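Local coordinates for protein ditrans,polycis-undecaprenyl-diphosphate synthase ((2E,6E)-farnesyl-diphosphate specific) (Acinetobacter baumannii, PDB 6ACS) that probably condenses isopentenyl diphosphate units onto farnesyl diphosphate to make undecaprenyl diphosphate, the precursor of the lipid carrier used in building the bacterial cell wall, at residues V46-C49 with V50-V54; V135-G139 with M140-A144; F169-V173 with S174-L178; F216-E219 with E220-A224. One frame throughout, in Å; residues are numbered along the deposited sequence. Where two conformers were deposited one is given.

Contact 1. Residues V46-C49 with V50-V54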
loop_
_atom_site.group_PDB
_atom_site.type_symbol
_atom_site.label_atom_id
_atom_site.label_comp_id
_atom_site.label_asym_id
_atom_site.label_seq_id
_atom_site.Cartn_x
_atom_site.Cartn_y
_atom_site.Cartn_z
ATOM N N VAL B 46 4.698 12.052 20.018
ATOM C CA VAL B 46 6.134 12.038 19.774
ATOM C C VAL B 46 6.884 11.589 21.021
ATOM O O VAL B 46 7.807 10.759 20.960
ATOM C CB VAL B 46 6.598 13.429 19.310
ATOM C CG1 VAL B 46 8.104 13.484 19.264
ATOM C CG2 VAL B 46 5.970 13.777 17.955
ATOM N N GLU B 47 6.520 12.163 22.173
ATOM C CA GLU B 47 7.204 11.806 23.417
ATOM C C GLU B 47 6.986 10.342 23.787
ATOM O O GLU B 47 7.905 9.679 24.289
ATOM C CB GLU B 47 6.762 12.733 24.554
ATOM C CG GLU B 47 7.142 14.191 24.245
ATOM C CD GLU B 47 6.566 15.210 25.212
ATOM O OE1 GLU B 47 6.308 14.853 26.376
ATOM O OE2 GLU B 47 6.378 16.377 24.797
ATOM N N HIS B 48 5.791 9.803 23.522
ATOM C CA HIS B 48 5.585 8.389 23.816
ATOM C C HIS B 48 6.441 7.517 22.902
ATOM O O HIS B 48 6.993 6.494 23.335
ATOM C CB HIS B 48 4.104 8.021 23.688
ATOM C CG HIS B 48 3.787 6.653 24.210
ATOM N ND1 HIS B 48 3.858 6.336 25.550
ATOM C CD2 HIS B 48 3.432 5.513 23.572
ATOM C CE1 HIS B 48 3.527 5.066 25.718
ATOM N NE2 HIS B 48 3.269 4.543 24.534
ATOM N N CYS B 49 6.559 7.905 21.627
ATOM C CA CYS B 49 7.405 7.140 20.717
ATOM C C CYS B 49 8.845 7.121 21.212
ATOM O O CYS B 49 9.503 6.077 21.187
ATOM C CB CYS B 49 7.322 7.715 19.301
ATOM S SG CYS B 49 5.732 7.361 18.499
ATOM N N VAL B 50 9.358 8.277 21.639
ATOM C CA VAL B 50 10.736 8.328 22.121
ATOM C C VAL B 50 10.900 7.472 23.371
ATOM O O VAL B 50 11.879 6.725 23.506
ATOM C CB VAL B 50 11.148 9.783 22.405
ATOM C CG1 VAL B 50 12.385 9.809 23.287
ATOM C CG2 VAL B 50 11.389 10.540 21.116
ATOM N N LYS B 51 9.921 7.527 24.283
ATOM C CA LYS B 51 10.023 6.771 25.535
ATOM C C LYS B 51 9.915 5.265 25.326
ATOM O O LYS B 51 10.361 4.493 26.188
ATOM C CB LYS B 51 8.952 7.245 26.519
ATOM C CG LYS B 51 9.207 8.656 27.029
ATOM C CD LYS B 51 8.085 9.144 27.912
ATOM C CE LYS B 51 8.154 8.528 29.295
ATOM N NZ LYS B 51 7.169 9.159 30.224
ATOM N N THR B 52 9.235 4.822 24.268
ATOM C CA THR B 52 9.069 3.395 24.012
ATOM C C THR B 52 10.095 2.830 23.035
ATOM O O THR B 52 10.056 1.632 22.737
ATOM C CB THR B 52 7.644 3.101 23.535
ATOM O OG1 THR B 52 7.349 3.892 22.377
ATOM C CG2 THR B 52 6.663 3.451 24.628
ATOM N N GLY B 53 10.946 3.660 22.454
ATOM C CA GLY B 53 11.974 3.133 21.595
ATOM C C GLY B 53 11.584 3.022 20.138
ATOM O O GLY B 53 12.308 2.380 19.378
ATOM N N VAL B 54 10.467 3.626 19.733
ATOM C CA VAL B 54 10.114 3.682 18.316
ATOM C C VAL B 54 11.213 4.426 17.570
ATOM O O VAL B 54 11.659 5.492 18.002
ATOM C CB VAL B 54 8.755 4.375 18.140
ATOM C CG1 VAL B 54 8.409 4.544 16.648
ATOM C CG2 VAL B 54 7.659 3.613 18.856
#
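Thr52 turns back on His48 with both of its branches. Its hydroxyl OG1 donates to His48 O at 2.8 Å. Thr52 N donates to the same oxygen, and the two donors reach it from opposite faces of the carbonyl plane. The first torsion (chi1 56°) sets OG1 between the backbone N and the carbonyl carbon, close to the preceding turn. The methyl CG2 then lies over one face of the His48 imidazole, 3.8 Å from the ring centroid. This is a CH-pi contact, offset toward the rim at NE2 and CE1. The segment is the C-terminal end of helix 42-52, closed by a Schellman motif. Gly53 has positive phi, and Cys49 O takes a weak bond from Gly53 N and a firmer one from Val54 N at 3.0 Å. The tight side faces the protein interior. There Cys49 CB packs on Val54 CB at 3.8 Å, and Val46 and Cys49 rest on Met129 of strand 129-134. The other side is looser and more open to solvent. Lys51 CG passes Glu47 O at 3.2 Å before its chain bends and leads away. The carboxylate of Glu47 pairs with Arg91.

Contact 2. Residues V135-G139 with M140-A144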
loop_
_atom_site.group_PDB
_atom_site.type_symbol
_atom_site.label_atom_id
_atom_site.label_comp_id
_atom_site.label_asym_id
_atom_site.label_seq_id
_atom_site.Cartn_x
_atom_site.Cartn_y
_atom_site.Cartn_z
ATOM N N VAL B 135 5.067 16.833 3.525
ATOM C CA VAL B 135 4.566 18.120 3.054
ATOM C C VAL B 135 4.505 18.062 1.537
ATOM O O VAL B 135 5.507 17.736 0.890
ATOM C CB VAL B 135 5.474 19.282 3.505
ATOM C CG1 VAL B 135 4.933 20.624 3.000
ATOM C CG2 VAL B 135 5.667 19.275 5.032
ATOM N N SER B 136 3.340 18.389 0.968
ATOM C CA SER B 136 3.129 18.264 -0.477
ATOM C C SER B 136 3.559 16.883 -0.951
ATOM O O SER B 136 4.253 16.732 -1.965
ATOM C CB SER B 136 3.868 19.354 -1.262
ATOM O OG SER B 136 3.314 20.627 -0.987
ATOM N N TYR B 137 3.152 15.873 -0.186
ATOM C CA TYR B 137 3.557 14.493 -0.385
ATOM C C TYR B 137 2.384 13.659 -0.889
ATOM O O TYR B 137 1.243 13.858 -0.465
ATOM C CB TYR B 137 4.082 13.893 0.935
ATOM C CG TYR B 137 4.427 12.442 0.765
ATOM C CD1 TYR B 137 5.688 12.068 0.337
ATOM C CD2 TYR B 137 3.479 11.448 1.006
ATOM C CE1 TYR B 137 6.010 10.736 0.130
ATOM C CE2 TYR B 137 3.782 10.110 0.801
ATOM C CZ TYR B 137 5.044 9.760 0.354
ATOM O OH TYR B 137 5.343 8.440 0.154
ATOM N N GLY B 138 2.677 12.698 -1.756
ATOM C CA GLY B 138 1.753 11.607 -2.037
ATOM C C GLY B 138 2.550 10.359 -2.346
ATOM O O GLY B 138 3.667 10.437 -2.860
ATOM N N GLY B 139 1.976 9.192 -2.035
ATOM C CA GLY B 139 2.710 7.954 -2.272
ATOM C C GLY B 139 2.959 7.695 -3.747
ATOM O O GLY B 139 4.015 7.186 -4.143
ATOM N N MET B 140 1.978 8.013 -4.581
ATOM C CA MET B 140 2.188 7.887 -6.012
ATOM C C MET B 140 3.253 8.854 -6.497
ATOM O O MET B 140 4.090 8.480 -7.327
ATOM C CB MET B 140 0.878 8.119 -6.761
ATOM C CG MET B 140 -0.100 6.959 -6.577
ATOM S SD MET B 140 -1.637 7.201 -7.534
ATOM C CE MET B 140 -2.498 8.411 -6.553
ATOM N N TRP B 141 3.207 10.108 -6.024
ATOM C CA TRP B 141 4.242 11.070 -6.391
ATOM C C TRP B 141 5.616 10.527 -6.032
ATOM O O TRP B 141 6.551 10.626 -6.824
ATOM C CB TRP B 141 4.017 12.420 -5.691
ATOM C CG TRP B 141 5.257 13.279 -5.799
ATOM C CD1 TRP B 141 5.589 14.110 -6.828
ATOM C CD2 TRP B 141 6.357 13.314 -4.881
ATOM N NE1 TRP B 141 6.828 14.680 -6.596
ATOM C CE2 TRP B 141 7.316 14.205 -5.408
ATOM C CE3 TRP B 141 6.617 12.693 -3.652
ATOM C CZ2 TRP B 141 8.521 14.467 -4.766
ATOM C CZ3 TRP B 141 7.826 12.958 -3.011
ATOM C CH2 TRP B 141 8.753 13.845 -3.568
ATOM N N ASP B 142 5.740 9.960 -4.829
ATOM C CA ASP B 142 7.005 9.427 -4.314
ATOM C C ASP B 142 7.539 8.338 -5.239
ATOM O O ASP B 142 8.713 8.351 -5.643
ATOM C CB ASP B 142 6.722 8.896 -2.889
ATOM C CG ASP B 142 7.966 8.480 -2.087
ATOM O OD1 ASP B 142 9.118 8.599 -2.553
ATOM O OD2 ASP B 142 7.760 8.042 -0.915
ATOM N N ILE B 143 6.657 7.406 -5.614
ATOM C CA ILE B 143 7.025 6.303 -6.488
ATOM C C ILE B 143 7.412 6.806 -7.876
ATOM O O ILE B 143 8.423 6.374 -8.449
ATOM C CB ILE B 143 5.861 5.300 -6.528
ATOM C CG1 ILE B 143 5.832 4.503 -5.212
ATOM C CG2 ILE B 143 5.946 4.377 -7.749
ATOM C CD1 ILE B 143 4.488 3.841 -4.920
ATOM N N ALA B 144 6.623 7.726 -8.446
ATOM C CA ALA B 144 6.955 8.219 -9.784
ATOM C C ALA B 144 8.219 9.075 -9.761
ATOM O O ALA B 144 8.972 9.094 -10.735
ATOM C CB ALA B 144 5.763 8.987 -10.392
#
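Tyr137 reaches forward along the start of the helix and meets Asp142 through its hydroxyl. Tyr137 OH donates to Asp142 OD2 at 2.7 Å. The acceptor uses its anti lone pair, the one turned away from the other carboxylate oxygen. OD2 lies at the edge of the phenol ring and in its plane, but the carboxylate itself is turned 73° from that ring. Asp142 CB also sits against the hydroxyl, 3.4 Å from Tyr137 OH. Asp142 CG is anti to the backbone N (chi1 -171°), which aims the carboxylate back past the first turn toward the tyrosine. Trp141 comes to the same CD1/CE1 side of the ring, further back toward the tyrosine backbone. The two side chains run at about a right angle to each other, with Trp141 CZ3 4.1 Å from Tyr137 CD1. Gly138 O lies in the indole plane at its edge, 3.8 Å from Trp141 CE3. The stretch is the junction where the loop after strand 129-134 enters helix 139-155, with Gly138 at the N-cap position. Gly138 O accepts from Asp142 N at 2.9 Å and Gly139 O from Ile143 N at 3.0 Å; these are the first i to i+4 bonds of the helix. The contact is buried. The Asp142 carboxylate is gripped further, OD1 by Ser174 OG and OD2 by Gln200 NE2, and these bonds would favour its charged form. Asn195 OD1 accepts from Met140 N at the helix start. Ile143 packs on Ile143 of the second subunit.

Contact 3. Residues F169-V173 with S174-L178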
loop_
_atom_site.group_PDB
_atom_site.type_symbol
_atom_site.label_atom_id
_atom_site.label_comp_id
_atom_site.label_asym_id
_atom_site.label_seq_id
_atom_site.Cartn_x
_atom_site.Cartn_y
_atom_site.Cartn_z
ATOM N N PHE B 169 15.339 -0.208 -7.229
ATOM C CA PHE B 169 14.343 0.856 -7.183
ATOM C C PHE B 169 14.139 1.373 -5.770
ATOM O O PHE B 169 13.972 2.579 -5.564
ATOM C CB PHE B 169 13.019 0.338 -7.755
ATOM C CG PHE B 169 11.954 1.394 -7.865
ATOM C CD1 PHE B 169 11.951 2.289 -8.924
ATOM C CD2 PHE B 169 10.954 1.483 -6.906
ATOM C CE1 PHE B 169 10.955 3.262 -9.021
ATOM C CE2 PHE B 169 9.971 2.436 -6.991
ATOM C CZ PHE B 169 9.962 3.327 -8.058
ATOM N N ALA B 170 14.201 0.478 -4.779
ATOM C CA ALA B 170 13.900 0.860 -3.407
ATOM C C ALA B 170 14.799 1.986 -2.902
ATOM O O ALA B 170 14.384 2.768 -2.028
ATOM C CB ALA B 170 14.015 -0.379 -2.507
ATOM N N LYS B 171 16.022 2.096 -3.438
ATOM C CA LYS B 171 16.970 3.089 -2.946
ATOM C C LYS B 171 16.610 4.508 -3.364
ATOM O O LYS B 171 17.256 5.449 -2.903
ATOM C CB LYS B 171 18.392 2.755 -3.402
ATOM C CG LYS B 171 18.909 1.411 -2.886
ATOM C CD LYS B 171 18.964 1.420 -1.363
ATOM C CE LYS B 171 19.667 0.194 -0.814
ATOM N NZ LYS B 171 19.437 0.038 0.646
ATOM N N TYR B 172 15.601 4.678 -4.208
ATOM C CA TYR B 172 15.176 5.989 -4.676
ATOM C C TYR B 172 13.860 6.451 -4.058
ATOM O O TYR B 172 13.444 7.594 -4.290
ATOM C CB TYR B 172 15.030 5.962 -6.199
ATOM C CG TYR B 172 16.344 5.743 -6.916
ATOM C CD1 TYR B 172 16.827 4.460 -7.157
ATOM C CD2 TYR B 172 17.094 6.827 -7.365
ATOM C CE1 TYR B 172 18.034 4.253 -7.836
ATOM C CE2 TYR B 172 18.300 6.631 -8.048
ATOM C CZ TYR B 172 18.756 5.342 -8.283
ATOM O OH TYR B 172 19.948 5.127 -8.953
ATOM N N VAL B 173 13.217 5.609 -3.283
ATOM C CA VAL B 173 11.942 5.893 -2.623
ATOM C C VAL B 173 12.227 6.572 -1.294
ATOM O O VAL B 173 13.210 6.242 -0.625
ATOM C CB VAL B 173 11.150 4.590 -2.404
ATOM C CG1 VAL B 173 9.761 4.903 -1.755
ATOM C CG2 VAL B 173 10.975 3.837 -3.738
ATOM N N SER B 174 11.362 7.509 -0.884
ATOM C CA SER B 174 11.615 8.230 0.366
ATOM C C SER B 174 11.703 7.276 1.561
ATOM O O SER B 174 11.059 6.218 1.601
ATOM C CB SER B 174 10.515 9.275 0.628
ATOM O OG SER B 174 10.281 10.081 -0.503
ATOM N N LEU B 175 12.538 7.656 2.542
ATOM C CA LEU B 175 12.689 6.958 3.825
ATOM C C LEU B 175 13.285 5.556 3.686
ATOM O O LEU B 175 13.088 4.703 4.561
ATOM C CB LEU B 175 11.357 6.884 4.591
ATOM C CG LEU B 175 10.712 8.269 4.798
ATOM C CD1 LEU B 175 9.508 8.150 5.707
ATOM C CD2 LEU B 175 11.730 9.269 5.346
ATOM N N ASN B 176 14.041 5.294 2.621
ATOM C CA ASN B 176 14.567 3.947 2.443
ATOM C C ASN B 176 15.659 3.604 3.448
ATOM O O ASN B 176 16.030 2.433 3.547
ATOM C CB ASN B 176 15.100 3.740 1.023
ATOM C CG ASN B 176 16.248 4.663 0.681
ATOM O OD1 ASN B 176 17.391 4.440 1.116
ATOM N ND2 ASN B 176 15.972 5.680 -0.139
ATOM N N ASP B 177 16.212 4.581 4.156
ATOM C CA ASP B 177 17.226 4.273 5.157
ATOM C C ASP B 177 16.617 4.059 6.535
ATOM O O ASP B 177 17.358 3.841 7.501
ATOM C CB ASP B 177 18.285 5.379 5.199
ATOM C CG ASP B 177 17.701 6.740 5.542
ATOM O OD1 ASP B 177 16.565 7.045 5.114
ATOM O OD2 ASP B 177 18.415 7.531 6.175
ATOM N N LEU B 178 15.302 4.145 6.650
ATOM C CA LEU B 178 14.591 3.881 7.893
ATOM C C LEU B 178 13.885 2.537 7.798
ATOM O O LEU B 178 13.683 2.011 6.697
ATOM C CB LEU B 178 13.569 4.989 8.180
ATOM C CG LEU B 178 14.135 6.400 8.366
ATOM C CD1 LEU B 178 12.996 7.396 8.569
ATOM C CD2 LEU B 178 15.110 6.457 9.545
HETATM O O HOH W 1 19.030 2.597 2.365
#
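Ala170 O meets Asn176 CB at 3.3 Å where helix 166-170 gives way to a loop of successive beta turns. A type I turn runs from Ala170 to Val173, and a type II turn from Val173 to Asn176 brings the asparagine back toward the helix end. Lys171 comes next. Its ammonium NZ donates to a water at 3.1 Å, and that water donates to Asn176 OD1 at 2.8 Å. The water thus joins the two polar side chains on the more open side of the turn. Tyr172 CB points away from segment 174-178, and the side chain packs on Ala146 and Val150 of helix 139-155. Val173 is buried, its side chain set against Trp199 and Gln200. Its carbonyl oxygen carries the main bond of the contact. Val173 O takes a weak bond from the backbone N of Asn176, across the type II turn, and a stronger one from the side-chain amide. With chi1 at 62° the Asn176 amide folds back over its own backbone toward that oxygen. Asn176 ND2 reaches Val173 O at 2.9 Å with an N-H...O angle of 165°, and the acceptor lies only 10° out of the amide plane.

Contact 4. Residues F216-E219 with E220-A224. With IPA (isopropyl alcohol), chain G.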
loop_
_atom_site.group_PDB
_atom_site.type_symbol
_atom_site.label_atom_id
_atom_site.label_comp_id
_atom_site.label_asym_id
_atom_site.label_seq_id
_atom_site.Cartn_x
_atom_site.Cartn_y
_atom_site.Cartn_z
ATOM N N PHE B 216 -7.566 13.177 19.281
ATOM C CA PHE B 216 -6.756 11.979 19.449
ATOM C C PHE B 216 -5.843 12.168 20.655
ATOM O O PHE B 216 -5.202 13.212 20.795
ATOM C CB PHE B 216 -5.944 11.709 18.179
ATOM C CG PHE B 216 -5.330 10.336 18.121
ATOM C CD1 PHE B 216 -6.129 9.207 17.995
ATOM C CD2 PHE B 216 -3.949 10.174 18.177
ATOM C CE1 PHE B 216 -5.563 7.934 17.936
ATOM C CE2 PHE B 216 -3.376 8.903 18.109
ATOM C CZ PHE B 216 -4.188 7.783 17.989
ATOM N N THR B 217 -5.816 11.181 21.549
ATOM C CA THR B 217 -5.096 11.308 22.808
ATOM C C THR B 217 -3.960 10.298 22.859
ATOM O O THR B 217 -3.948 9.308 22.119
ATOM C CB THR B 217 -6.018 11.084 24.023
ATOM O OG1 THR B 217 -6.588 9.770 23.944
ATOM C CG2 THR B 217 -7.152 12.125 24.034
ATOM N N VAL B 218 -2.991 10.572 23.734
ATOM C CA VAL B 218 -1.926 9.597 23.958
ATOM C C VAL B 218 -2.498 8.311 24.542
ATOM O O VAL B 218 -1.944 7.227 24.323
ATOM C CB VAL B 218 -0.792 10.195 24.823
ATOM C CG1 VAL B 218 -1.206 10.361 26.271
ATOM C CG2 VAL B 218 0.468 9.332 24.706
ATOM N N GLU B 219 -3.598 8.396 25.299
ATOM C CA GLU B 219 -4.251 7.172 25.763
ATOM C C GLU B 219 -4.738 6.328 24.586
ATOM O O GLU B 219 -4.591 5.095 24.582
ATOM C CB GLU B 219 -5.417 7.505 26.691
ATOM C CG GLU B 219 -4.998 8.036 28.071
ATOM C CD GLU B 219 -4.647 9.515 28.070
ATOM O OE1 GLU B 219 -4.983 10.222 27.085
ATOM O OE2 GLU B 219 -4.030 9.967 29.060
ATOM N N GLU B 220 -5.325 6.965 23.566
ATOM C CA GLU B 220 -5.752 6.164 22.424
ATOM C C GLU B 220 -4.563 5.675 21.620
ATOM O O GLU B 220 -4.609 4.574 21.053
ATOM C CB GLU B 220 -6.721 6.923 21.507
ATOM C CG GLU B 220 -7.237 5.977 20.404
ATOM C CD GLU B 220 -8.422 6.495 19.603
ATOM O OE1 GLU B 220 -8.915 5.746 18.734
ATOM O OE2 GLU B 220 -8.869 7.627 19.846
ATOM N N PHE B 221 -3.494 6.468 21.558
ATOM C CA PHE B 221 -2.263 5.987 20.929
ATOM C C PHE B 221 -1.721 4.755 21.647
ATOM O O PHE B 221 -1.282 3.793 20.999
ATOM C CB PHE B 221 -1.231 7.118 20.890
ATOM C CG PHE B 221 0.033 6.769 20.159
ATOM C CD1 PHE B 221 0.009 6.562 18.788
ATOM C CD2 PHE B 221 1.246 6.716 20.822
ATOM C CE1 PHE B 221 1.182 6.249 18.091
ATOM C CE2 PHE B 221 2.428 6.424 20.144
ATOM C CZ PHE B 221 2.391 6.180 18.766
ATOM N N ASP B 222 -1.740 4.768 22.992
ATOM C CA ASP B 222 -1.316 3.599 23.759
ATOM C C ASP B 222 -2.182 2.399 23.422
ATOM O O ASP B 222 -1.689 1.267 23.308
ATOM C CB ASP B 222 -1.422 3.859 25.269
ATOM C CG ASP B 222 -0.465 4.937 25.778
ATOM O OD1 ASP B 222 0.528 5.262 25.099
ATOM O OD2 ASP B 222 -0.745 5.468 26.881
ATOM N N HIS B 223 -3.492 2.621 23.300
ATOM C CA HIS B 223 -4.383 1.536 22.907
ATOM C C HIS B 223 -4.014 0.997 21.527
ATOM O O HIS B 223 -4.018 -0.220 21.308
ATOM C CB HIS B 223 -5.835 2.021 22.940
ATOM C CG HIS B 223 -6.818 1.053 22.351
ATOM N ND1 HIS B 223 -7.164 -0.132 22.964
ATOM C CD2 HIS B 223 -7.521 1.095 21.193
ATOM C CE1 HIS B 223 -8.041 -0.776 22.216
ATOM N NE2 HIS B 223 -8.272 -0.054 21.130
ATOM N N ALA B 224 -3.718 1.887 20.576
ATOM C CA ALA B 224 -3.368 1.430 19.232
ATOM C C ALA B 224 -2.098 0.583 19.258
ATOM O O ALA B 224 -2.010 -0.437 18.564
ATOM C CB ALA B 224 -3.185 2.623 18.289
HETATM C C1 IPA G . -9.068 -2.411 17.924
HETATM C C2 IPA G . -9.897 -1.240 17.415
HETATM C C3 IPA G . -9.583 -0.990 15.943
HETATM O O2 IPA G . -9.595 -0.095 18.181
HETATM O O HOH W 2 -8.506 9.477 21.448
#
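The backbone passes from an extended Phe216 and Thr217 into helix 218-235, and Thr217 O, Val218 O and Glu219 O accept from Phe221 N, Asp222 N and His223 N in turn. Thr217 is the N-cap. Its OG1 accepts from Glu220 N at 3.1 Å, a capping bond made possible by a first torsion (chi1 59°) that swings OG1 over the open end of the turn. The same hydroxyl donates to a water that also lies very close to Glu220 OE2. Glu220 is extended and crosses the Phe216 ring at about a right angle. Its carboxylate is turned 43° from the ring plane, and Glu220 CG is 3.6 Å from Phe216 CE1. Glu220 OE1 bonds Thr209 OG1, and OE2 bonds Thr211 OG1. Phe216 also touches the helix, with its CE2 3.9 Å from Phe221 CB. Further on, His223 NE2 shares a hydrogen bond of 3.2 Å with O2 of an isopropyl alcohol, probably from the crystallisation liquor, which lies at the ring edge and also bonds Tyr207. Phe221 packs on Ile45 and Cys49 of helix 42-52 and on Ile185 of strand 183-186, while Ala224 rests on Ile185 and on Tyr207 of strand 205-208.

In the fold
All four contacts are local, following one another along the chain without nesting or crossing. Contact 1 ends helix 42-52 ahead of strand 56-61. Contact 2 begins helix 139-155 after strand 129-134. Contact 3 turns the chain from helix 166-170 toward strand 183-186, and contact 4 begins helix 218-235 beyond strand 205-208. They form two groups around the parallel six-stranded sheet. Contacts 1 and 4 touch where helices 42-52 and 218-235 pack, with Cys49 SG 3.6 Å from Phe221 CZ. Contacts 2 and 3 meet where Ile143 O lies against Phe169 CZ, and both touch the second subunit. Contacts 2 and 4 lie about 28 Å apart between centres.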